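Side-chain contact in hyaluronidase-phage associated (PDB 2WB3), which is a phage tail-fibre hyaluronate lyase, a triple-stranded beta-helix protein that probably cleaves the hyaluronan capsule of its streptococcal host: residues P131-G134 with K135-A138. Numbering follows the deposited sequence.
Sequences PTSG and KHAA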
# COMPACT_ATOMS: atom_id res chain seq x y z
N PRO A 131 43.65 -28.97 -22.18
CA PRO A 131 43.25 -29.98 -21.25
C PRO A 131 44.43 -30.47 -20.41
O PRO A 131 45.56 -30.53 -20.89
CB PRO A 131 42.74 -31.11 -22.16
CG PRO A 131 43.47 -30.94 -23.37
CD PRO A 131 43.60 -29.47 -23.56
N THR A 132 44.17 -30.78 -19.15
CA THR A 132 45.21 -31.32 -18.27
C THR A 132 44.63 -32.55 -17.62
O THR A 132 45.13 -33.02 -16.61
CB THR A 132 45.60 -30.36 -17.14
OG1 THR A 132 44.48 -30.19 -16.24
CG2 THR A 132 46.11 -28.99 -17.69
N SER A 133 43.55 -33.05 -18.20
CA SER A 133 42.80 -34.15 -17.61
C SER A 133 42.00 -34.85 -18.69
O SER A 133 41.68 -34.25 -19.71
CB SER A 133 41.90 -33.62 -16.51
OG SER A 133 41.53 -34.65 -15.64
N GLY A 134 41.69 -36.11 -18.45
CA GLY A 134 41.03 -36.99 -19.41
C GLY A 134 39.82 -36.40 -20.09
O GLY A 134 39.78 -36.28 -21.33
N LYS A 135 38.82 -36.02 -19.28
CA LYS A 135 37.55 -35.52 -19.81
C LYS A 135 37.51 -33.99 -20.01
O LYS A 135 36.43 -33.44 -20.24
CB LYS A 135 36.39 -35.98 -18.92
CG LYS A 135 36.26 -37.50 -18.75
CD LYS A 135 36.16 -38.22 -20.11
CE LYS A 135 36.31 -39.73 -20.00
NZ LYS A 135 36.61 -40.28 -21.37
N HIS A 136 38.65 -33.30 -19.93
CA HIS A 136 38.69 -31.90 -20.33
C HIS A 136 38.61 -31.82 -21.84
O HIS A 136 39.18 -32.67 -22.53
CB HIS A 136 39.98 -31.21 -19.89
CG HIS A 136 40.07 -30.93 -18.42
ND1 HIS A 136 41.19 -30.37 -17.85
CD2 HIS A 136 39.21 -31.18 -17.41
CE1 HIS A 136 41.00 -30.24 -16.54
NE2 HIS A 136 39.82 -30.75 -16.25
N ALA A 137 37.94 -30.78 -22.34
CA ALA A 137 37.82 -30.60 -23.77
C ALA A 137 39.16 -30.17 -24.38
O ALA A 137 39.92 -29.42 -23.74
CB ALA A 137 36.73 -29.58 -24.08
N ALA A 138 39.45 -30.63 -25.60
CA ALA A 138 40.78 -30.41 -26.21
C ALA A 138 40.74 -29.18 -27.06
O ALA A 138 39.77 -28.96 -27.75
CB ALA A 138 41.21 -31.63 -27.03
O HOH W 1 38.91 -35.52 -16.50
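The side chain of His-136, the last residue of a tight turn, folds back against residues 131-133. Its CB rests 3.6 Å from CB of Pro-131, whose ring continues past the carbonyl of Ala-137 to Ala-138. With chi1 at -73°, CG lies beside the backbone N and the imidazole is carried back towards Thr-132 and Ser-133. His-136 ND1 accepts a hydrogen bond from Thr-132 N at 3.3 Å, nearly straight at hydrogen, although the donor sits 26° out of the ring plane; this is consistent with an unprotonated ND1. Further out, CE1 of His-136 passes 3.5 Å from OG1 of Thr-132. Over one face, almost on the ring normal, stands Ser-133 CB, 3.4 Å from the centroid, in a CH-pi contact that takes in CG, CD2 and, at the tip, NE2. The backbone N of His-136 donates to Ser-133 O at 3.2 Å, closing the turn, while a water joins Ser-133 OG to Lys-135 N. Lys-135 NZ forms salt bridges with Asp-141 and Asp-130 of a second subunit, which also shares backbone hydrogen bonds with residues 134-138. The arrangement is a type I beta turn, Ser-133 to His-136, reinforced by a side-chain-to-backbone bond, in the intersubunit loop leading to helix 140-152.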